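Local coordinates for protein putative isocitrate dehydrogenase, NAD-dependent (PDB 6LKY) that probably catalyses the NAD-dependent oxidative decarboxylation of isocitrate with the help of magnesium, at residues T27-Q32 and P294-R299; M280-A285 and R302-V307. The protein carries 1 engineered substitution. All coordinates share one frame; numbering follows the deposited sequence. Where two conformers were deposited one is given.

Interactions 1 and 2 share helix 294-310. Its first turns meet the turn at 27-32 in interaction 1, and its later turns meet helix 278-290 in interaction 2. The two centres are 12 Å apart, on the same side of the chain's centre. They also touch directly: Ala-297 CB packs on Ala-285 O at 3.2 Å. Leu-288 of helix 278-290 packs on Val-29 and Ala-296, so that helix borders interaction 1 as well. Interaction 1 lies away from the annotated sites. Interaction 2 is closer: the side chain of Ile-281 is about 10 Å from a bound NAD, and neither contact touches the cofactor.

Interaction 1: T27-Q32 and P294-R299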
# COMPACT_ATOMS: atom_id res chain seq x y z
N THR A 27 -6.89 20.41 29.98
CA THR A 27 -8.27 19.96 30.15
C THR A 27 -8.67 19.83 31.62
O THR A 27 -9.86 19.70 31.91
CB THR A 27 -8.49 18.60 29.48
OG1 THR A 27 -7.72 17.62 30.18
CG2 THR A 27 -8.09 18.64 28.02
N GLY A 28 -7.70 19.84 32.53
CA GLY A 28 -7.97 19.62 33.94
C GLY A 28 -7.91 18.18 34.40
O GLY A 28 -8.05 17.93 35.60
N VAL A 29 -7.68 17.23 33.49
CA VAL A 29 -7.54 15.84 33.90
C VAL A 29 -6.27 15.67 34.73
O VAL A 29 -5.23 16.28 34.45
CB VAL A 29 -7.54 14.92 32.67
CG1 VAL A 29 -7.59 13.46 33.10
CG2 VAL A 29 -8.76 15.22 31.82
N GLN A 30 -6.36 14.83 35.75
CA GLN A 30 -5.28 14.62 36.70
C GLN A 30 -4.42 13.44 36.25
O GLN A 30 -4.89 12.30 36.24
CB GLN A 30 -5.84 14.36 38.10
CG GLN A 30 -6.93 15.34 38.51
CD GLN A 30 -6.36 16.66 38.99
OE1 GLN A 30 -5.85 16.75 40.11
NE2 GLN A 30 -6.45 17.69 38.15
N VAL A 31 -3.16 13.71 35.92
CA VAL A 31 -2.24 12.69 35.45
C VAL A 31 -0.96 12.74 36.28
O VAL A 31 -0.29 13.78 36.33
CB VAL A 31 -1.89 12.85 33.96
CG1 VAL A 31 -1.07 11.66 33.50
CG2 VAL A 31 -3.16 13.01 33.13
N GLN A 32 -0.59 11.61 36.88
CA GLN A 32 0.77 11.39 37.36
C GLN A 32 1.57 10.73 36.23
O GLN A 32 1.40 9.54 35.96
CB GLN A 32 0.75 10.54 38.62
CG GLN A 32 2.11 10.43 39.33
CD GLN A 32 2.12 9.34 40.39
OE1 GLN A 32 1.08 8.98 40.94
NE2 GLN A 32 3.31 8.81 40.67
N PRO A 294 -14.08 11.05 28.58
CA PRO A 294 -14.54 11.34 27.21
C PRO A 294 -14.77 12.82 26.93
O PRO A 294 -14.56 13.27 25.80
CB PRO A 294 -15.86 10.57 27.11
CG PRO A 294 -16.31 10.35 28.52
CD PRO A 294 -15.05 10.24 29.34
N ASP A 295 -15.21 13.59 27.92
CA ASP A 295 -15.46 15.00 27.69
C ASP A 295 -14.17 15.76 27.42
O ASP A 295 -14.11 16.61 26.52
CB ASP A 295 -16.21 15.61 28.88
CG ASP A 295 -16.32 17.10 28.77
OD1 ASP A 295 -17.02 17.56 27.83
OD2 ASP A 295 -15.67 17.81 29.57
N ALA A 296 -13.13 15.51 28.23
CA ALA A 296 -11.81 16.08 27.97
C ALA A 296 -11.29 15.69 26.59
O ALA A 296 -10.69 16.52 25.88
CB ALA A 296 -10.83 15.64 29.05
N ALA A 297 -11.48 14.42 26.21
CA ALA A 297 -11.08 13.97 24.87
C ALA A 297 -11.80 14.77 23.79
O ALA A 297 -11.19 15.23 22.81
CB ALA A 297 -11.37 12.48 24.72
N ARG A 298 -13.12 14.96 23.94
CA ARG A 298 -13.89 15.68 22.94
C ARG A 298 -13.48 17.15 22.89
O ARG A 298 -13.46 17.76 21.81
CB ARG A 298 -15.39 15.54 23.23
CG ARG A 298 -15.96 14.18 22.87
CD ARG A 298 -17.48 14.15 23.02
NE ARG A 298 -17.90 14.08 24.42
CZ ARG A 298 -18.26 12.96 25.04
NH1 ARG A 298 -18.26 11.80 24.40
NH2 ARG A 298 -18.63 13.01 26.32
N ARG A 299 -13.14 17.73 24.04
CA ARG A 299 -12.68 19.12 24.08
C ARG A 299 -11.33 19.27 23.39
O ARG A 299 -11.12 20.24 22.64
CB ARG A 299 -12.61 19.61 25.54
CG ARG A 299 -14.00 19.83 26.15
CD ARG A 299 -13.95 20.01 27.66
NE ARG A 299 -13.11 21.14 28.03
CZ ARG A 299 -12.22 21.12 29.02
NH1 ARG A 299 -12.08 20.03 29.75
NH2 ARG A 299 -11.48 22.20 29.28
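Thr-27 sits over the first turns of helix 294-310 and meets both Ala-296 and Arg-299. Its CB lies 3.8 Å from Ala-296 CB. Its OG1 stands between the backbone N and the carbonyl carbon (chi1 66°). There it bonds to Ile-24 O and takes a weak bond from Val-29 N. The carbonyl O of Thr-27 receives Arg-299 NH1 at 3.1 Å. This bond is nearly straight, with 171° at the hydrogen. The oxygen lies at the edge of the guanidinium, in its plane, and NH1 comes in on a carbonyl lone pair. Arg-299 NH2 bonds to Val-337 O, so one guanidinium ties the turn to the end of helix 326-337. A leucine in place of Arg-299 would probably leave the carbonyls of Thr-27 and Val-337 without this shared donor group. Gly-28 is the first residue after helix 13-26 to leave helical backbone angles, and its phi is positive. The turn belongs to a beta-alpha-beta crossover: strand 2-7, helix 13-26, then strand 31-35, which runs parallel beside 2-7 at the edge of the sheet within this chain. Val-29 turns inward again, and its CG2 presses on Ala-296 CB at a tight 3.5 Å. Leu-288 packs against both of these side chains. From Gln-30 onward the backbone pairs with strand 2-7, beginning at His-2.

Interaction 2: M280-A285 and R302-V307; sequences MIMAGA and RAVREV
Ile-281 and Met-282 meet Val-304 through aliphatic groups and a sulfur, with no flat group between them. The flat group nearby is the guanidinium of Arg-305, at the border of the contact. It makes a cation-pi interaction with Phe-100. Its NE forms a salt bridge with Glu-301 OE2, and its NH1 bonds to Ser-99 O. The two segments belong to consecutive helices, 278-290 and 294-310, which run roughly antiparallel as a helical hairpin. This hairpin is part of the isocitrate/isopropylmalate dehydrogenase fold. The backbones stay well apart: the nearest CA atoms, those of Ile-281 and Val-304, are 8.1 Å from each other. Side chains therefore bridge the interface, and no hydrogen bond crosses it. Ile-281 and Val-304 both point into the gap and cross obliquely. Ile-281 holds CG2 anti to its backbone N (chi1 -71° for CG1), which turns this methyl to the neighbouring helix. Its surroundings are apolar as well: Ile-300, Ile-333 and Val-23 pack on the same side chain. Val-23 of helix 13-26 and Ile-333 of helix 326-337 thus bring two more helices against it. Met-282 starts out alongside the interface, and its bent chain then swings the sulfur toward Val-304. That approach is loose, with SD 4.5 Å from Val-304 CG2. The same Val-304 methyl makes the closer contact, its CG2 meeting Ile-281 CG2 at 3.6 Å.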
# COMPACT_ATOMS: atom_id res chain seq x y z
N MET A 280 0.09 13.64 17.86
CA MET A 280 0.33 13.30 19.26
C MET A 280 -0.80 13.79 20.15
O MET A 280 -1.21 13.10 21.09
CB MET A 280 1.66 13.89 19.72
CG MET A 280 2.24 13.16 20.92
SD MET A 280 2.83 11.51 20.45
CE MET A 280 2.07 10.48 21.72
N ILE A 281 -1.34 14.98 19.85
CA ILE A 281 -2.44 15.51 20.64
C ILE A 281 -3.69 14.64 20.49
O ILE A 281 -4.37 14.33 21.48
CB ILE A 281 -2.68 16.98 20.26
CG1 ILE A 281 -1.51 17.83 20.78
CG2 ILE A 281 -3.95 17.51 20.85
CD1 ILE A 281 -1.20 19.07 19.95
N MET A 282 -3.98 14.17 19.26
CA MET A 282 -5.11 13.27 19.03
C MET A 282 -4.88 11.92 19.71
O MET A 282 -5.84 11.30 20.20
CB MET A 282 -5.34 13.06 17.53
CG MET A 282 -5.85 14.28 16.76
SD MET A 282 -7.41 14.95 17.41
CE MET A 282 -8.56 13.68 16.85
N ALA A 283 -3.63 11.45 19.75
CA ALA A 283 -3.34 10.25 20.54
C ALA A 283 -3.70 10.48 22.00
O ALA A 283 -4.27 9.59 22.65
CB ALA A 283 -1.86 9.86 20.39
N GLY A 284 -3.37 11.66 22.52
CA GLY A 284 -3.81 12.02 23.86
C GLY A 284 -5.33 11.98 24.01
O GLY A 284 -5.84 11.51 25.02
N ALA A 285 -6.05 12.52 23.03
CA ALA A 285 -7.51 12.44 23.08
C ALA A 285 -7.99 10.99 23.17
O ALA A 285 -8.84 10.66 24.00
CB ALA A 285 -8.13 13.14 21.86
N ARG A 302 -12.15 19.04 19.59
CA ARG A 302 -12.77 20.29 19.15
C ARG A 302 -11.75 21.41 19.03
O ARG A 302 -11.75 22.16 18.05
CB ARG A 302 -13.89 20.68 20.13
CG ARG A 302 -14.78 21.82 19.65
CD ARG A 302 -15.97 22.06 20.58
NE ARG A 302 -16.47 20.83 21.20
CZ ARG A 302 -16.61 20.65 22.51
NH1 ARG A 302 -16.28 21.63 23.35
NH2 ARG A 302 -17.08 19.51 22.98
N ALA A 303 -10.86 21.53 20.02
CA ALA A 303 -9.84 22.58 19.98
C ALA A 303 -8.90 22.41 18.79
O ALA A 303 -8.56 23.38 18.10
CB ALA A 303 -9.07 22.59 21.30
N VAL A 304 -8.46 21.17 18.55
CA VAL A 304 -7.60 20.91 17.39
C VAL A 304 -8.30 21.29 16.10
O VAL A 304 -7.73 21.95 15.21
CB VAL A 304 -7.17 19.43 17.36
CG1 VAL A 304 -6.51 19.11 16.01
CG2 VAL A 304 -6.25 19.11 18.52
N ARG A 305 -9.55 20.86 15.95
CA ARG A 305 -10.29 21.15 14.73
C ARG A 305 -10.47 22.66 14.54
O ARG A 305 -10.30 23.17 13.43
CB ARG A 305 -11.63 20.42 14.75
CG ARG A 305 -11.44 18.93 14.56
CD ARG A 305 -12.72 18.14 14.70
NE ARG A 305 -12.48 16.73 14.41
CZ ARG A 305 -12.37 16.22 13.19
NH1 ARG A 305 -12.51 16.98 12.11
NH2 ARG A 305 -12.13 14.92 13.04
N GLU A 306 -10.78 23.39 15.62
CA GLU A 306 -10.92 24.84 15.51
C GLU A 306 -9.62 25.49 15.06
O GLU A 306 -9.62 26.37 14.20
CB GLU A 306 -11.39 25.42 16.85
CG GLU A 306 -12.88 25.21 17.13
CD GLU A 306 -13.24 25.34 18.60
OE1 GLU A 306 -12.33 25.64 19.41
OE2 GLU A 306 -14.42 25.12 18.96
N VAL A 307 -8.49 25.06 15.63
CA VAL A 307 -7.22 25.68 15.27
C VAL A 307 -6.87 25.38 13.81
O VAL A 307 -6.36 26.26 13.10
CB VAL A 307 -6.11 25.23 16.23
CG1 VAL A 307 -4.74 25.67 15.70
CG2 VAL A 307 -6.35 25.78 17.62